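Local coordinates for protein accelerated cell death 11 (Arabidopsis thaliana, PDB 4NT1) that selectively transfers ceramide-1-phosphate and phytoceramide-1-phosphate between membranes and adopts the all-helical fold of the glycolipid transfer proteins, at residues P30-T35 and I191-N196; V80-K85 and R100-V105; K85-D90 and L199-G204. All coordinates share one frame; numbering follows the deposited sequence.

Overall arrangement
Followed from the N terminus, the chain first meets contact 1, where residues 30-35, leading into helix 34-51, pack against helix 173-199 and close a loop of more than 150 residues. Contact 2 is nested inside that loop and far more local: helix 79-88 lies against the start of helix 98-121 after a short connection. Contact 3 begins on helix 79-88, shares Lys85 with contact 2, and reaches forward to the turn after helix 173-199, crossing both other contacts. Contacts 1 and 2 touch through Tyr193 and Val80, and contacts 2 and 3 through Met83 and Leu203. Helix 79-88 is tied to helix 98-121 and to the C-terminal tail, and the lead-in of helix 34-51 to helix 173-199.

Contact 1: P30-T35 and I191-N196; sequences PEVPVT and ITYLDN. With NA (sodium ion), chain E.
Tyr193 projects from helix 173-199 and meets Pro30 and Val32 on the extended residues ahead of helix 34-51. The closest approach is apolar: Val32 CG2 lies 3.7 Å from Tyr193 CE2, and the same methyl stays near CZ and the hydroxyl, so the outer part of the ring is what touches. The valine and tyrosine side chains advance from opposite directions. Pro30 adds a looser touch, its CG 4.2 Å from Tyr193 CE1, and both aliphatic groups approach the ring obliquely. With CG anti to the backbone N (chi1 172°), the ring is carried away from its helix until the phenol oxygen reaches the loop backbone.

There the hydroxyl works through water rather than by a direct bond. Water 1, in the ring plane at its edge, is 2.6 Å from Tyr193 OH and donates to Pro30 O at 3.0 Å. Water 2 is 2.8 Å from Tyr193 OH and accepts from Val32 N at 3.1 Å. One phenol oxygen thereby links a carbonyl and an amide two residues apart. Within the all-helical GLTP fold, a single long aromatic side chain spans from the C-terminal helix to the lead-in of helix 34-51, while Val25 of helix 10-25 touches both Val32 and Tyr193.

Further out, Val32 is held by backbone hydrogen bonding with Leu79, and Val34 likewise with Ser77. Pro33 occupies the N-cap position of helix 34-51. In that helix's first turn Thr35 OG1 binds the sodium ion at 2.6 Å, alongside waters 3 and 4 and the carbonyl oxygens of Ser73 and Ile76; water 3 also accepts a hydrogen bond from Thr35 N.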
loop_
_atom_site.group_PDB
_atom_site.type_symbol
_atom_site.label_atom_id
_atom_site.label_comp_id
_atom_site.label_asym_id
_atom_site.label_seq_id
_atom_site.Cartn_x
_atom_site.Cartn_y
_atom_site.Cartn_z
ATOM N N PRO A 30 6.133 6.751 -19.403
ATOM C CA PRO A 30 5.279 6.908 -18.220
ATOM C C PRO A 30 5.794 7.996 -17.275
ATOM O O PRO A 30 6.987 8.065 -16.978
ATOM C CB PRO A 30 5.353 5.529 -17.553
ATOM C CG PRO A 30 6.687 5.004 -17.945
ATOM C CD PRO A 30 6.948 5.526 -19.339
ATOM N N GLU A 31 4.885 8.851 -16.829
ATOM C CA GLU A 31 5.195 9.872 -15.835
ATOM C C GLU A 31 4.123 9.827 -14.764
ATOM O O GLU A 31 2.958 10.130 -15.029
ATOM C CB GLU A 31 5.223 11.255 -16.476
ATOM C CG GLU A 31 6.373 11.467 -17.444
ATOM C CD GLU A 31 6.467 12.909 -17.904
ATOM O OE1 GLU A 31 5.699 13.298 -18.809
ATOM O OE2 GLU A 31 7.298 13.656 -17.347
ATOM N N VAL A 32 4.509 9.408 -13.564
ATOM C CA VAL A 32 3.564 9.306 -12.471
ATOM C C VAL A 32 3.563 10.601 -11.667
ATOM O O VAL A 32 4.562 10.935 -11.013
ATOM C CB VAL A 32 3.907 8.147 -11.542
ATOM C CG1 VAL A 32 2.872 8.051 -10.421
ATOM C CG2 VAL A 32 4.016 6.835 -12.326
ATOM N N PRO A 33 2.451 11.348 -11.726
ATOM C CA PRO A 33 2.381 12.611 -10.989
ATOM C C PRO A 33 2.321 12.334 -9.503
ATOM O O PRO A 33 1.652 11.385 -9.081
ATOM C CB PRO A 33 1.055 13.222 -11.460
ATOM C CG PRO A 33 0.731 12.523 -12.742
ATOM C CD PRO A 33 1.269 11.138 -12.583
ATOM N N VAL A 34 3.029 13.137 -8.717
ATOM C CA VAL A 34 3.118 12.846 -7.297
ATOM C C VAL A 34 1.799 13.135 -6.592
ATOM O O VAL A 34 1.398 12.395 -5.695
ATOM C CB VAL A 34 4.308 13.580 -6.622
ATOM C CG1 VAL A 34 4.425 13.169 -5.159
ATOM C CG2 VAL A 34 5.599 13.257 -7.357
ATOM N N THR A 35 1.115 14.194 -7.016
ATOM C CA THR A 35 -0.169 14.546 -6.422
ATOM C C THR A 35 -1.154 13.405 -6.656
ATOM O O THR A 35 -1.710 12.866 -5.701
ATOM C CB THR A 35 -0.716 15.890 -6.965
ATOM O OG1 THR A 35 0.216 16.934 -6.668
ATOM C CG2 THR A 35 -2.072 16.239 -6.331
ATOM N N ILE A 191 3.626 -1.379 -8.305
ATOM C CA ILE A 191 4.605 -1.755 -7.298
ATOM C C ILE A 191 5.927 -2.152 -7.955
ATOM O O ILE A 191 6.997 -1.798 -7.475
ATOM C CB ILE A 191 4.061 -2.882 -6.410
ATOM C CG1 ILE A 191 2.999 -2.317 -5.465
ATOM C CG2 ILE A 191 5.195 -3.573 -5.630
ATOM C CD1 ILE A 191 2.026 -3.351 -4.946
ATOM N N THR A 192 5.850 -2.884 -9.060
ATOM C CA THR A 192 7.052 -3.262 -9.813
ATOM C C THR A 192 7.723 -2.015 -10.388
ATOM O O THR A 192 8.946 -1.881 -10.364
ATOM C CB THR A 192 6.686 -4.207 -10.983
ATOM O OG1 THR A 192 6.167 -5.439 -10.461
ATOM C CG2 THR A 192 7.902 -4.510 -11.830
ATOM N N TYR A 193 6.911 -1.111 -10.927
ATOM C CA TYR A 193 7.412 0.166 -11.425
ATOM C C TYR A 193 8.150 0.904 -10.306
ATOM O O TYR A 193 9.230 1.448 -10.519
ATOM C CB TYR A 193 6.264 1.027 -11.977
ATOM C CG TYR A 193 6.688 2.435 -12.340
ATOM C CD1 TYR A 193 7.201 2.728 -13.597
ATOM C CD2 TYR A 193 6.593 3.466 -11.415
ATOM C CE1 TYR A 193 7.605 4.014 -13.924
ATOM C CE2 TYR A 193 6.993 4.759 -11.734
ATOM C CZ TYR A 193 7.498 5.022 -12.986
ATOM O OH TYR A 193 7.897 6.297 -13.305
ATOM N N LEU A 194 7.577 0.903 -9.106
ATOM C CA LEU A 194 8.207 1.602 -7.981
ATOM C C LEU A 194 9.530 0.938 -7.589
ATOM O O LEU A 194 10.565 1.607 -7.520
ATOM C CB LEU A 194 7.258 1.679 -6.778
ATOM C CG LEU A 194 5.978 2.490 -6.999
ATOM C CD1 LEU A 194 5.016 2.355 -5.815
ATOM C CD2 LEU A 194 6.333 3.956 -7.256
ATOM N N ASP A 195 9.502 -0.372 -7.345
ATOM C CA ASP A 195 10.724 -1.123 -7.051
ATOM C C ASP A 195 11.815 -0.794 -8.062
ATOM O O ASP A 195 12.968 -0.591 -7.697
ATOM C CB ASP A 195 10.469 -2.637 -7.088
ATOM C CG ASP A 195 9.904 -3.186 -5.783
ATOM O OD1 ASP A 195 9.894 -2.471 -4.762
ATOM O OD2 ASP A 195 9.481 -4.361 -5.779
ATOM N N ASN A 196 11.451 -0.776 -9.338
ATOM C CA ASN A 196 12.424 -0.518 -10.396
ATOM C C ASN A 196 13.046 0.881 -10.362
ATOM O O ASN A 196 14.213 1.041 -10.711
ATOM C CB ASN A 196 11.840 -0.825 -11.784
ATOM C CG ASN A 196 11.725 -2.315 -12.048
ATOM O OD1 ASN A 196 12.405 -3.122 -11.416
ATOM N ND2 ASN A 196 10.874 -2.686 -12.992
HETATM NA NA NA E . 2.207 18.190 -7.815
HETATM O O HOH W 1 9.219 6.613 -15.498
HETATM O O HOH W 2 7.476 9.001 -12.722
HETATM O O HOH W 3 2.128 16.197 -9.001
HETATM O O HOH W 4 2.893 18.963 -10.370
#

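Contact 2: V80-K85 and R100-V105; sequences VVMMDK and RNLLRV
A buried, wholly apolar contact between helices joins the middle of helix 79-88 to the first turns of helix 98-121 in the GLTP fold, with two methionines converging on one leucine. Leu102 is the common partner, and its CD2 methyl is where the two thioether side chains meet. Met83 SD lies 3.8 Å from Leu102 CD2, its side chain crossing that of the leucine at about a right angle. Met82 uses its terminal methyl instead: CE is 3.9 Å from Leu102 CD2 and 4.0 Å from Leu102 CB, and it approaches more obliquely.

The different first torsions explain how two consecutive residues reach the same leucine. Met82 has CG anti to the backbone N (chi1 -169°) and extends towards helix 98-121, whereas Met83 has CG beside the backbone N (chi1 -71°) and starts off flanking the partner helix before its end swings closer. Both chains then bend at their last torsion. No hydrogen bond crosses the contact, and the nearest backbones, at Met83 CA and Leu102 CA, are 9.1 Å apart, a gap bridged by side chains.

Arg100 and Arg104, which bind lipids of the ceramide-1-phosphate type, stand on the same turns of helix 98-121 as Leu102 but take no part in the contact; in this lipid-free structure Arg104 NH2 is salt-bridged to Trp207 OXT. On the methionine side, Met82 also packs on Val34 and Met83 on Leu197 and Phe198, while Leu102 leans on Phe37, so the contact lies between helix 34-51 and helix 173-199.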
loop_
_atom_site.group_PDB
_atom_site.type_symbol
_atom_site.label_atom_id
_atom_site.label_comp_id
_atom_site.label_asym_id
_atom_site.label_seq_id
_atom_site.Cartn_x
_atom_site.Cartn_y
_atom_site.Cartn_z
ATOM N N VAL A 80 9.799 10.228 -10.664
ATOM C CA VAL A 80 11.171 10.212 -11.178
ATOM C C VAL A 80 11.929 11.482 -10.794
ATOM O O VAL A 80 13.048 11.419 -10.287
ATOM C CB VAL A 80 11.196 10.017 -12.710
ATOM C CG1 VAL A 80 12.547 10.430 -13.287
ATOM C CG2 VAL A 80 10.873 8.569 -13.055
ATOM N N VAL A 81 11.316 12.633 -11.039
ATOM C CA VAL A 81 11.932 13.906 -10.684
ATOM C C VAL A 81 12.188 13.981 -9.185
ATOM O O VAL A 81 13.264 14.400 -8.754
ATOM C CB VAL A 81 11.077 15.099 -11.178
ATOM C CG1 VAL A 81 11.502 16.406 -10.518
ATOM C CG2 VAL A 81 11.168 15.201 -12.698
ATOM N N MET A 82 11.205 13.540 -8.403
ATOM C CA MET A 82 11.300 13.529 -6.949
ATOM C C MET A 82 12.523 12.731 -6.494
ATOM O O MET A 82 13.323 13.204 -5.682
ATOM C CB MET A 82 10.027 12.911 -6.369
ATOM C CG MET A 82 9.847 13.061 -4.877
ATOM S SD MET A 82 8.365 12.190 -4.312
ATOM C CE MET A 82 8.966 10.497 -4.319
ATOM N N MET A 83 12.673 11.525 -7.027
ATOM C CA MET A 83 13.794 10.670 -6.644
ATOM C C MET A 83 15.123 11.195 -7.152
ATOM O O MET A 83 16.130 11.120 -6.443
ATOM C CB MET A 83 13.572 9.226 -7.100
ATOM C CG MET A 83 12.494 8.546 -6.298
ATOM S SD MET A 83 12.167 6.884 -6.874
ATOM C CE MET A 83 13.626 6.024 -6.273
ATOM N N ASP A 84 15.141 11.716 -8.374
ATOM C CA ASP A 84 16.382 12.259 -8.925
ATOM C C ASP A 84 16.920 13.389 -8.030
ATOM O O ASP A 84 18.128 13.497 -7.821
ATOM C CB ASP A 84 16.180 12.767 -10.359
ATOM C CG ASP A 84 16.134 11.638 -11.396
ATOM O OD1 ASP A 84 16.535 10.500 -11.085
ATOM O OD2 ASP A 84 15.710 11.913 -12.535
ATOM N N LYS A 85 16.034 14.234 -7.503
ATOM C CA LYS A 85 16.497 15.328 -6.640
ATOM C C LYS A 85 17.106 14.815 -5.329
ATOM O O LYS A 85 18.054 15.411 -4.800
ATOM C CB LYS A 85 15.380 16.346 -6.377
ATOM C CG LYS A 85 14.910 17.067 -7.650
ATOM C CD LYS A 85 13.637 17.862 -7.398
ATOM C CE LYS A 85 13.925 19.175 -6.708
ATOM N NZ LYS A 85 14.682 20.108 -7.599
ATOM N N ARG A 100 12.596 8.089 0.797
ATOM C CA ARG A 100 12.410 7.195 1.940
ATOM C C ARG A 100 10.923 6.970 2.210
ATOM O O ARG A 100 10.483 5.838 2.435
ATOM C CB ARG A 100 13.105 7.761 3.185
ATOM C CG ARG A 100 12.926 6.918 4.446
ATOM C CD ARG A 100 13.851 7.410 5.566
ATOM N NE ARG A 100 13.678 6.636 6.790
ATOM C CZ ARG A 100 14.508 5.683 7.196
ATOM N NH1 ARG A 100 15.590 5.386 6.482
ATOM N NH2 ARG A 100 14.262 5.033 8.323
ATOM N N ASN A 101 10.147 8.048 2.193
ATOM C CA ASN A 101 8.718 7.917 2.434
ATOM C C ASN A 101 8.038 7.136 1.320
ATOM O O ASN A 101 7.150 6.328 1.580
ATOM C CB ASN A 101 8.081 9.277 2.688
ATOM C CG ASN A 101 8.524 9.862 4.016
ATOM O OD1 ASN A 101 8.960 9.128 4.900
ATOM N ND2 ASN A 101 8.418 11.165 4.161
ATOM N N LEU A 102 8.504 7.330 0.086
ATOM C CA LEU A 102 8.007 6.539 -1.038
ATOM C C LEU A 102 8.195 5.040 -0.820
ATOM O O LEU A 102 7.286 4.252 -1.101
ATOM C CB LEU A 102 8.665 6.968 -2.355
ATOM C CG LEU A 102 8.208 6.187 -3.594
ATOM C CD1 LEU A 102 6.693 6.342 -3.843
ATOM C CD2 LEU A 102 8.993 6.619 -4.824
ATOM N N LEU A 103 9.380 4.641 -0.353
ATOM C CA LEU A 103 9.645 3.234 -0.103
ATOM C C LEU A 103 8.665 2.688 0.937
ATOM O O LEU A 103 8.147 1.578 0.794
ATOM C CB LEU A 103 11.099 3.031 0.334
ATOM C CG LEU A 103 11.569 1.601 0.574
ATOM C CD1 LEU A 103 11.326 0.753 -0.665
ATOM C CD2 LEU A 103 13.045 1.610 0.948
ATOM N N ARG A 104 8.408 3.460 1.988
ATOM C CA ARG A 104 7.458 3.028 3.010
ATOM C C ARG A 104 6.032 2.895 2.454
ATOM O O ARG A 104 5.319 1.916 2.751
ATOM C CB ARG A 104 7.476 3.959 4.228
ATOM C CG ARG A 104 8.517 3.562 5.276
ATOM C CD ARG A 104 9.841 4.251 5.049
ATOM N NE ARG A 104 10.868 3.745 5.957
ATOM C CZ ARG A 104 11.943 3.067 5.565
ATOM N NH1 ARG A 104 12.827 2.644 6.457
ATOM N NH2 ARG A 104 12.146 2.823 4.277
ATOM N N VAL A 105 5.628 3.856 1.631
ATOM C CA VAL A 105 4.306 3.814 1.016
ATOM C C VAL A 105 4.188 2.595 0.099
ATOM O O VAL A 105 3.199 1.867 0.142
ATOM C CB VAL A 105 3.989 5.113 0.264
ATOM C CG1 VAL A 105 2.741 4.934 -0.586
ATOM C CG2 VAL A 105 3.796 6.249 1.265
#

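Contact 3: K85-D90 and L199-G204; sequences KDIEAD and LSKQLG
Ile87 carries CG1 beside its backbone N (chi1 -66°) with the chain extended beyond it (chi2 166°), and this sends CD1 out from the last turn of helix 79-88 to Lys201. The lysine too has CG beside the backbone N, which sets CB and CG near the isoleucine; the bend at chi2 (-56°) then turns the rest of the chain away. The contact thus joins the C-terminal ends of two helices, each finished by a Schellman motif. Asp90, with positive phi, terminates helix 79-88, its N making a weak bond to Ile87 O. Gln202, also with positive phi, terminates helix 173-199, bonding through its N to Leu199 O at 3.1 Å; Leu203 N returns to Phe198 O.

Leu203, just beyond that cap, turns back towards Ile87 as a second, looser partner, while its carbonyl oxygen accepts a hydrogen bond from Arg93. This is a surface contact at the edge of the fold, formed by aliphatic groups alone. The side chains of Ile87 and Lys201 cross at about a right angle, with Ile87 CD1 3.8 Å from Lys201 CG and 4.3 Å from Leu203 CD1.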
loop_
_atom_site.group_PDB
_atom_site.type_symbol
_atom_site.label_atom_id
_atom_site.label_comp_id
_atom_site.label_asym_id
_atom_site.label_seq_id
_atom_site.Cartn_x
_atom_site.Cartn_y
_atom_site.Cartn_z
ATOM N N LYS A 85 16.034 14.234 -7.503
ATOM C CA LYS A 85 16.497 15.328 -6.640
ATOM C C LYS A 85 17.106 14.815 -5.329
ATOM O O LYS A 85 18.054 15.411 -4.800
ATOM C CB LYS A 85 15.380 16.346 -6.377
ATOM C CG LYS A 85 14.910 17.067 -7.650
ATOM C CD LYS A 85 13.637 17.862 -7.398
ATOM C CE LYS A 85 13.925 19.175 -6.708
ATOM N NZ LYS A 85 14.682 20.108 -7.599
ATOM N N ASP A 86 16.569 13.712 -4.808
ATOM C CA ASP A 86 17.159 13.101 -3.614
ATOM C C ASP A 86 18.522 12.487 -3.930
ATOM O O ASP A 86 19.433 12.527 -3.106
ATOM C CB ASP A 86 16.244 12.027 -3.020
ATOM C CG ASP A 86 15.147 12.611 -2.149
ATOM O OD1 ASP A 86 15.297 13.761 -1.675
ATOM O OD2 ASP A 86 14.143 11.906 -1.912
ATOM N N ILE A 87 18.652 11.898 -5.117
ATOM C CA ILE A 87 19.934 11.324 -5.535
ATOM C C ILE A 87 20.984 12.432 -5.698
ATOM O O ILE A 87 22.142 12.278 -5.297
ATOM C CB ILE A 87 19.790 10.515 -6.852
ATOM C CG1 ILE A 87 18.902 9.283 -6.625
ATOM C CG2 ILE A 87 21.155 10.088 -7.365
ATOM C CD1 ILE A 87 18.425 8.596 -7.920
ATOM N N GLU A 88 20.559 13.548 -6.274
ATOM C CA GLU A 88 21.440 14.690 -6.521
ATOM C C GLU A 88 21.969 15.264 -5.206
ATOM O O GLU A 88 23.141 15.639 -5.097
ATOM C CB GLU A 88 20.672 15.758 -7.297
ATOM C CG GLU A 88 21.500 16.926 -7.789
ATOM C CD GLU A 88 20.813 17.678 -8.921
ATOM O OE1 GLU A 88 19.593 17.947 -8.814
ATOM O OE2 GLU A 88 21.491 17.992 -9.925
ATOM N N ALA A 89 21.102 15.327 -4.204
ATOM C CA ALA A 89 21.469 15.875 -2.901
ATOM C C ALA A 89 22.053 14.812 -1.982
ATOM O O ALA A 89 22.458 15.111 -0.851
ATOM C CB ALA A 89 20.266 16.519 -2.251
ATOM N N ASP A 90 22.079 13.569 -2.462
ATOM C CA ASP A 90 22.583 12.438 -1.687
ATOM C C ASP A 90 21.858 12.282 -0.353
ATOM O O ASP A 90 22.492 12.048 0.674
ATOM C CB ASP A 90 24.094 12.582 -1.456
ATOM C CG ASP A 90 24.792 11.244 -1.266
ATOM O OD1 ASP A 90 24.181 10.192 -1.554
ATOM O OD2 ASP A 90 25.968 11.243 -0.841
ATOM N N LEU A 199 15.745 0.122 -7.839
ATOM C CA LEU A 199 16.735 -0.858 -8.269
ATOM C C LEU A 199 17.581 -0.402 -9.453
ATOM O O LEU A 199 18.762 -0.740 -9.540
ATOM C CB LEU A 199 16.062 -2.196 -8.592
ATOM C CG LEU A 199 15.289 -2.817 -7.430
ATOM C CD1 LEU A 199 14.488 -4.024 -7.903
ATOM C CD2 LEU A 199 16.228 -3.187 -6.308
ATOM N N SER A 200 16.980 0.366 -10.356
ATOM C CA SER A 200 17.681 0.858 -11.542
ATOM C C SER A 200 18.680 1.955 -11.186
ATOM O O SER A 200 19.563 2.288 -11.982
ATOM C CB SER A 200 16.684 1.376 -12.585
ATOM O OG SER A 200 16.014 2.543 -12.132
ATOM N N LYS A 201 18.535 2.519 -9.992
ATOM C CA LYS A 201 19.484 3.520 -9.503
ATOM C C LYS A 201 20.361 2.957 -8.386
ATOM O O LYS A 201 21.026 3.709 -7.670
ATOM C CB LYS A 201 18.751 4.778 -9.030
ATOM C CG LYS A 201 18.093 5.564 -10.162
ATOM C CD LYS A 201 19.120 5.937 -11.231
ATOM C CE LYS A 201 18.571 6.963 -12.216
ATOM N NZ LYS A 201 17.433 6.437 -13.024
ATOM N N GLN A 202 20.352 1.635 -8.242
ATOM C CA GLN A 202 21.166 0.952 -7.231
ATOM C C GLN A 202 20.904 1.437 -5.807
ATOM O O GLN A 202 21.824 1.475 -4.989
ATOM C CB GLN A 202 22.662 1.113 -7.540
ATOM C CG GLN A 202 23.131 0.380 -8.789
ATOM C CD GLN A 202 22.825 1.147 -10.062
ATOM O OE1 GLN A 202 22.969 2.372 -10.114
ATOM N NE2 GLN A 202 22.398 0.430 -11.095
ATOM N N LEU A 203 19.659 1.792 -5.497
ATOM C CA LEU A 203 19.358 2.357 -4.189
ATOM C C LEU A 203 18.978 1.318 -3.135
ATOM O O LEU A 203 18.965 1.623 -1.947
ATOM C CB LEU A 203 18.226 3.382 -4.298
ATOM C CG LEU A 203 18.381 4.517 -5.306
ATOM C CD1 LEU A 203 17.174 5.466 -5.226
ATOM C CD2 LEU A 203 19.683 5.267 -5.066
ATOM N N GLY A 204 18.628 0.112 -3.577
ATOM C CA GLY A 204 18.134 -0.921 -2.688
ATOM C C GLY A 204 16.691 -0.654 -2.301
ATOM O O GLY A 204 16.214 0.471 -2.460
#